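Local atomic coordinates of Myo-inositol-1-phosphate synthase-related protein (Thermotoga maritima MSB8, PDB entry 3CIN), a protein that belongs to the myo-inositol-1-phosphate synthase family and binds nicotinamide-adenine-dinucleotide in a Rossmann-type domain. Residues F28-R36 against G54-G62; R96-V104 against K166-Y175. All coordinates share one frame; numbering follows the deposited sequence.

Overall arrangement
Near the N terminus the chain runs through strand 14-19 and helix 23-36, then crosses a loop to strand 58-65. Contact 1 (28-36 against 54-62) closes that loop by packing the end of the helix against the start of the strand. Further on, strand 96-97 joins the same parallel sheet beside strand 58-65, and contact 2 (96-104 against 166-175) spans a much longer excursion, which includes helix 120-134 and strand 138-141, to reach the start of helix 171-186. The two contacts follow one another without nesting or crossing. The centres of contacts 1 and 2 lie about 27 Å apart. Of the two, contact 2 is the one that touches the adenine of NAD.

Contact 1 (F28-R36 against G54-G62); sequences FVAGLEKLR and GFEDIKIVG
The Phe55 ring carries the CD1 methyl of Leu35 over one face, 4.0 Å from the centroid and 6° off the ring normal, a CH-pi contact. The Arg36 guanidinium has Leu32 CD1, in the modelled conformer, over one face, offset toward the rim, while Ile58 O and Glu33 OE1 lie at its edge. A third flat group, the Phe28 ring, is met obliquely by Ile60 CD1. Arg36 NH1 and NH2 both donate end-on to Ile58 O, with NH1 2.9 Å from that oxygen; the two bonds are bent because two donors share one acceptor. Behind them, NE makes a weak hydrogen bond, part of a salt bridge, to Glu33 OE1, one helical turn back, which should help fix the rotation of the guanidinium. A water joins NH1, weakly, to Glu56 O. A long, flexible arginine suits this place, since its chain bends at chi3 to carry the charge from the helix end to the strand's first carbonyl.

Leucine, isoleucine and phenylalanine fill the apolar layer. In its modelled conformer Leu32 splits its methyls: CD1 meets the Phe55 CB, and CD2 packs closely on Ile58 CG2. With its CG anti to the backbone N (chi1 172°), Phe28 brings CE2 within 3.9 Å of Ile60 CD1, and Val29 touches the CG1 of Ile60. Helix 328-348 packs on Phe28 and Phe55, and Phe313 of a second subunit on Leu35. Helix and strand run at 141°, their axes 10.4 Å apart, as in the first beta-alpha-beta unit of a Rossmann fold, completed here by strand 14-19.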
# COMPACT_ATOMS: atom_id res chain seq x y z
N PHE A 28 14.28 -13.41 22.74
CA PHE A 28 13.56 -14.10 23.86
C PHE A 28 14.28 -13.85 25.15
O PHE A 28 13.68 -13.44 26.14
CB PHE A 28 13.48 -15.60 23.55
CG PHE A 28 12.95 -16.44 24.66
CD1 PHE A 28 11.65 -16.29 25.14
CD2 PHE A 28 13.73 -17.46 25.19
CE1 PHE A 28 11.14 -17.13 26.12
CE2 PHE A 28 13.24 -18.30 26.20
CZ PHE A 28 11.97 -18.10 26.72
N VAL A 29 15.58 -14.04 25.14
CA VAL A 29 16.35 -13.90 26.39
C VAL A 29 16.41 -12.46 26.85
O VAL A 29 16.21 -12.14 28.04
CB VAL A 29 17.77 -14.55 26.29
CG1 VAL A 29 18.65 -14.22 27.51
CG2 VAL A 29 17.64 -16.11 26.10
N ALA A 30 16.66 -11.57 25.91
CA ALA A 30 16.85 -10.15 26.26
C ALA A 30 15.51 -9.55 26.72
O ALA A 30 15.45 -8.75 27.69
CB ALA A 30 17.37 -9.43 25.07
N GLY A 31 14.45 -9.91 26.01
CA GLY A 31 13.10 -9.45 26.36
C GLY A 31 12.70 -9.95 27.74
O GLY A 31 12.15 -9.20 28.56
N LEU A 32 12.96 -11.22 27.99
CA LEU A 32 12.59 -11.83 29.25
C LEU A 32 13.35 -11.17 30.40
O LEU A 32 12.81 -11.01 31.49
CB LEU A 32 12.87 -13.33 29.23
CG LEU A 32 12.72 -14.05 30.58
CD1 LEU A 32 11.34 -13.79 31.13
CD2 LEU A 32 12.98 -15.54 30.42
N GLU A 33 14.62 -10.84 30.17
CA GLU A 33 15.39 -10.12 31.18
C GLU A 33 14.76 -8.78 31.53
O GLU A 33 14.62 -8.47 32.72
CB GLU A 33 16.83 -9.90 30.72
CG GLU A 33 17.72 -9.47 31.85
CD GLU A 33 18.10 -10.61 32.87
OE1 GLU A 33 17.91 -11.82 32.63
OE2 GLU A 33 18.62 -10.26 33.95
N LYS A 34 14.36 -8.00 30.52
CA LYS A 34 13.67 -6.73 30.77
C LYS A 34 12.36 -6.93 31.47
O LYS A 34 12.00 -6.13 32.32
CB LYS A 34 13.45 -5.93 29.49
CG LYS A 34 14.72 -5.67 28.71
CD LYS A 34 15.25 -4.25 28.84
CE LYS A 34 15.77 -3.76 27.49
NZ LYS A 34 14.86 -4.18 26.36
N LEU A 35 11.64 -8.00 31.14
CA LEU A 35 10.37 -8.28 31.80
C LEU A 35 10.48 -8.66 33.27
O LEU A 35 9.63 -8.26 34.06
CB LEU A 35 9.60 -9.36 31.10
CG LEU A 35 8.95 -9.08 29.78
CD1 LEU A 35 8.35 -10.37 29.22
CD2 LEU A 35 7.89 -8.04 30.00
N ARG A 36 11.47 -9.46 33.63
CA ARG A 36 11.72 -9.77 35.03
C ARG A 36 12.28 -8.52 35.75
O ARG A 36 12.07 -8.37 36.94
CB ARG A 36 12.61 -11.00 35.19
CG ARG A 36 14.07 -10.80 34.89
CD ARG A 36 14.89 -12.04 35.30
NE ARG A 36 15.11 -12.97 34.18
CZ ARG A 36 14.50 -14.15 34.00
NH1 ARG A 36 13.58 -14.58 34.87
NH2 ARG A 36 14.80 -14.89 32.94
N GLY A 54 5.04 -16.52 36.59
CA GLY A 54 5.43 -15.15 36.26
C GLY A 54 6.75 -15.10 35.52
O GLY A 54 7.46 -16.10 35.44
N PHE A 55 7.11 -13.92 35.03
CA PHE A 55 8.28 -13.82 34.16
C PHE A 55 9.58 -14.10 34.94
O PHE A 55 10.51 -14.68 34.38
CB PHE A 55 8.33 -12.48 33.43
CG PHE A 55 7.07 -12.15 32.70
CD1 PHE A 55 6.50 -13.01 31.78
CD2 PHE A 55 6.44 -10.93 32.93
CE1 PHE A 55 5.34 -12.66 31.12
CE2 PHE A 55 5.28 -10.57 32.28
CZ PHE A 55 4.72 -11.44 31.38
N GLU A 56 9.61 -13.73 36.20
CA GLU A 56 10.74 -13.99 37.09
C GLU A 56 10.97 -15.48 37.36
O GLU A 56 12.07 -15.87 37.78
CB GLU A 56 10.54 -13.28 38.45
CG GLU A 56 9.33 -13.81 39.29
CD GLU A 56 7.94 -13.16 38.99
OE1 GLU A 56 7.63 -12.64 37.86
OE2 GLU A 56 7.11 -13.21 39.94
N ASP A 57 9.94 -16.28 37.14
CA ASP A 57 9.94 -17.73 37.34
C ASP A 57 10.43 -18.56 36.13
O ASP A 57 10.44 -19.79 36.19
CB ASP A 57 8.49 -18.20 37.65
CG ASP A 57 7.87 -17.53 38.88
OD1 ASP A 57 8.59 -17.42 39.90
OD2 ASP A 57 6.64 -17.18 38.84
N ILE A 58 10.79 -17.90 35.01
CA ILE A 58 11.33 -18.55 33.83
C ILE A 58 12.86 -18.46 33.93
O ILE A 58 13.42 -17.35 33.99
CB ILE A 58 10.85 -17.88 32.58
CG1 ILE A 58 9.34 -18.02 32.49
CG2 ILE A 58 11.53 -18.46 31.35
CD1 ILE A 58 8.78 -17.15 31.34
N LYS A 59 13.55 -19.61 34.02
CA LYS A 59 15.01 -19.65 34.18
C LYS A 59 15.65 -20.30 32.97
O LYS A 59 15.31 -21.44 32.64
CB LYS A 59 15.42 -20.41 35.46
CG LYS A 59 16.95 -20.40 35.68
CD LYS A 59 17.42 -21.23 36.85
CE LYS A 59 18.92 -21.05 37.08
NZ LYS A 59 19.33 -21.89 38.28
N ILE A 60 16.58 -19.62 32.31
CA ILE A 60 17.33 -20.22 31.20
C ILE A 60 18.46 -21.05 31.76
O ILE A 60 19.42 -20.50 32.38
CB ILE A 60 17.92 -19.17 30.21
CG1 ILE A 60 16.85 -18.20 29.72
CG2 ILE A 60 18.57 -19.84 29.06
CD1 ILE A 60 15.71 -18.87 29.11
N VAL A 61 18.35 -22.37 31.62
CA VAL A 61 19.41 -23.28 32.13
C VAL A 61 20.46 -23.72 31.10
O VAL A 61 21.45 -24.35 31.45
CB VAL A 61 18.79 -24.52 32.83
CG1 VAL A 61 17.89 -24.03 33.95
CG2 VAL A 61 18.02 -25.39 31.81
N GLY A 62 20.26 -23.41 29.83
CA GLY A 62 21.21 -23.86 28.85
C GLY A 62 20.93 -23.31 27.49
O GLY A 62 19.80 -22.92 27.20
O HOH W 1 14.55 -14.05 37.64

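Contact 2 (R96-V104 against K166-Y175); sequences RKGVHLGSV and KERLTATQVY. With NAD (nicotinamide-adenine-dinucleotide), chain F.
The adenine pocket for NAD is built where the loop after strand 96-97 meets the start of helix 171-186. Tyr175 suits the junction because its hydroxyl serves both sides: it accepts from Val99 N (3.0 Å, N-H...O angle 159°) and donates to NAD N1A at 2.6 Å, which lies at the ring edge. The adenine amino group N6A in turn donates to Val99 O at 2.8 Å and, nearly straight at 171°, to Ser103 OG. The small Ala171 sets its CB methyl against N6A.

Away from the nucleotide, Val99 CG2 lies 3.5 Å from Tyr175 CE1. In the modelled conformer Leu101 inserts its branched end between the two parts of 166-175: CD1 packs on Val174 CG2, and CD2 on the CB of Lys166. It sits in a type II' turn from His100 to Ser103, whose His100 also bonds Asp116. Waters link Gly102 N to Leu169 O and Ser103 OG to Ala171 N. Thr170 N donates to Gln173 OE1, and Gln173 N returns a weak bond to Thr170 OG1, a capping box; Thr170 also bonds Glu146. Such recognition of the adenine edge by backbone and hydroxyl groups belongs to the dinucleotide site of this Rossmann-type domain.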
# COMPACT_ATOMS: atom_id res chain seq x y z
N ARG A 96 26.83 -24.32 24.69
CA ARG A 96 27.36 -25.64 24.51
C ARG A 96 27.24 -26.13 23.07
O ARG A 96 26.43 -25.61 22.32
CB ARG A 96 26.65 -26.60 25.45
CG ARG A 96 26.98 -26.28 26.91
CD ARG A 96 26.52 -27.32 27.91
NE ARG A 96 26.71 -26.80 29.27
CZ ARG A 96 27.89 -26.69 29.89
NH1 ARG A 96 29.02 -27.11 29.31
NH2 ARG A 96 27.94 -26.19 31.12
N LYS A 97 28.06 -27.13 22.73
CA LYS A 97 28.07 -27.71 21.39
C LYS A 97 26.93 -28.71 21.21
O LYS A 97 26.80 -29.69 21.97
CB LYS A 97 29.45 -28.40 21.13
CG LYS A 97 29.64 -29.01 19.75
CD LYS A 97 31.04 -29.50 19.53
CE LYS A 97 31.41 -30.60 20.42
NZ LYS A 97 32.88 -30.83 20.28
N GLY A 98 26.15 -28.48 20.15
CA GLY A 98 25.14 -29.39 19.68
C GLY A 98 25.56 -30.37 18.59
O GLY A 98 26.67 -30.87 18.61
N VAL A 99 24.62 -30.70 17.71
CA VAL A 99 24.82 -31.56 16.55
C VAL A 99 24.45 -30.74 15.33
O VAL A 99 23.38 -30.12 15.30
CB VAL A 99 23.94 -32.84 16.66
CG1 VAL A 99 24.37 -33.68 17.83
CG2 VAL A 99 22.51 -32.54 16.82
N HIS A 100 25.29 -30.74 14.30
CA HIS A 100 25.10 -29.79 13.19
C HIS A 100 24.35 -30.35 12.02
O HIS A 100 23.54 -29.67 11.40
CB HIS A 100 26.41 -29.11 12.72
CG HIS A 100 27.48 -30.03 12.22
ND1 HIS A 100 27.50 -30.53 10.94
CD2 HIS A 100 28.61 -30.48 12.82
CE1 HIS A 100 28.58 -31.29 10.78
NE2 HIS A 100 29.28 -31.26 11.90
N LEU A 101 24.65 -31.61 11.71
CA LEU A 101 24.21 -32.20 10.46
C LEU A 101 24.32 -31.19 9.31
O LEU A 101 25.38 -30.59 9.13
CB LEU A 101 22.82 -32.80 10.63
CG LEU A 101 22.89 -34.04 11.52
CD1 LEU A 101 21.55 -34.32 12.09
CD2 LEU A 101 23.41 -35.23 10.70
N GLY A 102 23.27 -30.97 8.54
CA GLY A 102 23.42 -30.07 7.38
C GLY A 102 23.06 -28.61 7.63
O GLY A 102 22.94 -27.83 6.69
N SER A 103 22.81 -28.25 8.89
CA SER A 103 22.08 -27.01 9.19
C SER A 103 22.67 -25.73 8.57
O SER A 103 21.94 -24.96 7.96
CB SER A 103 22.07 -26.77 10.69
OG SER A 103 21.19 -27.67 11.37
N VAL A 104 23.96 -25.55 8.81
CA VAL A 104 24.68 -24.31 8.44
C VAL A 104 25.62 -24.45 7.23
O VAL A 104 26.46 -23.58 6.96
CB VAL A 104 25.37 -23.69 9.66
CG1 VAL A 104 24.34 -23.49 10.81
CG2 VAL A 104 26.58 -24.51 10.14
N LYS A 166 23.20 -39.93 8.72
CA LYS A 166 23.32 -38.49 8.77
C LYS A 166 22.70 -37.82 7.56
O LYS A 166 22.06 -36.77 7.72
CB LYS A 166 24.78 -38.09 8.91
CG LYS A 166 25.40 -38.44 10.21
CD LYS A 166 26.89 -38.05 10.18
CE LYS A 166 27.74 -38.85 11.08
NZ LYS A 166 29.12 -38.24 11.20
N GLU A 167 22.84 -38.40 6.38
CA GLU A 167 22.27 -37.81 5.17
C GLU A 167 20.75 -37.75 5.22
O GLU A 167 20.13 -36.92 4.54
CB GLU A 167 22.68 -38.60 3.91
N ARG A 168 20.13 -38.62 6.03
CA ARG A 168 18.64 -38.68 6.13
C ARG A 168 18.02 -37.67 7.12
O ARG A 168 16.88 -37.27 6.97
CB ARG A 168 18.25 -40.10 6.55
CG ARG A 168 16.75 -40.36 6.72
CD ARG A 168 15.97 -40.15 5.45
NE ARG A 168 14.52 -40.24 5.59
CZ ARG A 168 13.73 -39.25 6.01
NH1 ARG A 168 14.23 -38.07 6.38
NH2 ARG A 168 12.43 -39.45 6.06
N LEU A 169 18.77 -37.32 8.15
CA LEU A 169 18.25 -36.61 9.31
C LEU A 169 18.61 -35.13 9.30
O LEU A 169 19.62 -34.74 8.71
CB LEU A 169 18.82 -37.23 10.55
CG LEU A 169 18.16 -38.55 10.98
CD1 LEU A 169 19.10 -39.35 11.85
CD2 LEU A 169 16.84 -38.27 11.70
N THR A 170 17.77 -34.33 9.93
CA THR A 170 18.14 -32.96 10.25
C THR A 170 18.42 -32.83 11.75
O THR A 170 18.04 -33.68 12.57
CB THR A 170 17.05 -31.98 9.88
OG1 THR A 170 15.92 -32.14 10.76
CG2 THR A 170 16.68 -32.14 8.39
N ALA A 171 19.01 -31.71 12.13
CA ALA A 171 19.34 -31.48 13.54
C ALA A 171 18.10 -31.49 14.42
O ALA A 171 18.10 -32.08 15.48
CB ALA A 171 20.11 -30.17 13.72
N THR A 172 17.06 -30.78 14.02
CA THR A 172 15.81 -30.73 14.79
C THR A 172 15.24 -32.13 14.98
O THR A 172 14.74 -32.45 16.09
CB THR A 172 14.76 -29.84 14.06
OG1 THR A 172 15.26 -28.49 13.99
CG2 THR A 172 13.41 -29.93 14.75
N GLN A 173 15.35 -33.01 13.96
CA GLN A 173 14.86 -34.38 14.13
C GLN A 173 15.67 -35.12 15.20
O GLN A 173 15.14 -35.83 15.99
CB GLN A 173 14.87 -35.11 12.81
CG GLN A 173 13.84 -34.53 11.84
CD GLN A 173 13.96 -35.13 10.42
OE1 GLN A 173 15.07 -35.40 9.94
NE2 GLN A 173 12.81 -35.31 9.73
N VAL A 174 16.99 -34.93 15.20
CA VAL A 174 17.85 -35.56 16.19
C VAL A 174 17.58 -34.96 17.57
O VAL A 174 17.48 -35.72 18.59
CB VAL A 174 19.33 -35.38 15.80
CG1 VAL A 174 20.24 -35.94 16.93
CG2 VAL A 174 19.64 -36.11 14.46
N TYR A 175 17.44 -33.64 17.65
CA TYR A 175 17.12 -33.01 18.95
C TYR A 175 15.78 -33.44 19.57
O TYR A 175 15.72 -33.68 20.78
CB TYR A 175 17.17 -31.51 18.85
CG TYR A 175 18.50 -30.88 18.64
CD1 TYR A 175 19.63 -31.23 19.39
CD2 TYR A 175 18.65 -29.85 17.71
CE1 TYR A 175 20.82 -30.57 19.23
CE2 TYR A 175 19.86 -29.18 17.55
CZ TYR A 175 20.95 -29.56 18.31
OH TYR A 175 22.18 -28.94 18.11
PA NAD F . 19.27 -17.22 13.22
O1A NAD F . 19.53 -15.81 13.69
O2A NAD F . 20.17 -17.60 12.08
O5B NAD F . 19.63 -18.14 14.43
C5B NAD F . 19.76 -19.55 14.26
C4B NAD F . 20.78 -20.04 15.27
O4B NAD F . 20.77 -21.45 15.30
C3B NAD F . 22.22 -19.61 14.98
O3B NAD F . 22.87 -19.17 16.15
C2B NAD F . 22.87 -20.89 14.46
O2B NAD F . 24.27 -20.86 14.57
C1B NAD F . 22.14 -21.92 15.29
N9A NAD F . 22.15 -23.28 14.76
C8A NAD F . 22.01 -23.61 13.41
N7A NAD F . 21.92 -24.98 13.34
C5A NAD F . 22.03 -25.47 14.62
C6A NAD F . 22.11 -26.77 15.12
N6A NAD F . 21.98 -27.88 14.33
N1A NAD F . 22.18 -26.92 16.50
C2A NAD F . 22.26 -25.80 17.31
N3A NAD F . 22.27 -24.51 16.83
C4A NAD F . 22.16 -24.39 15.49
O3 NAD F . 17.75 -17.42 12.86
PN NAD F . 16.52 -16.80 13.63
O1N NAD F . 16.04 -15.62 12.86
O2N NAD F . 16.79 -16.76 15.10
O5D NAD F . 15.42 -17.92 13.36
C5D NAD F . 15.47 -19.14 14.05
C4D NAD F . 14.48 -20.15 13.47
O4D NAD F . 13.18 -19.70 13.73
C3D NAD F . 14.58 -20.39 11.97
O3D NAD F . 14.32 -21.79 11.68
C2D NAD F . 13.40 -19.58 11.45
O2D NAD F . 12.89 -20.10 10.22
C1D NAD F . 12.41 -19.80 12.57
N1N NAD F . 11.34 -18.81 12.59
C2N NAD F . 11.64 -17.52 12.75
C3N NAD F . 10.53 -16.64 12.79
C7N NAD F . 10.78 -15.26 13.22
O7N NAD F . 12.09 -14.94 13.43
N7N NAD F . 9.76 -14.41 13.40
C4N NAD F . 9.22 -17.07 12.65
C5N NAD F . 8.96 -18.40 12.47
C6N NAD F . 10.06 -19.27 12.46
O HOH W 2 20.78 -32.30 7.63
O HOH W 3 20.09 -29.93 10.13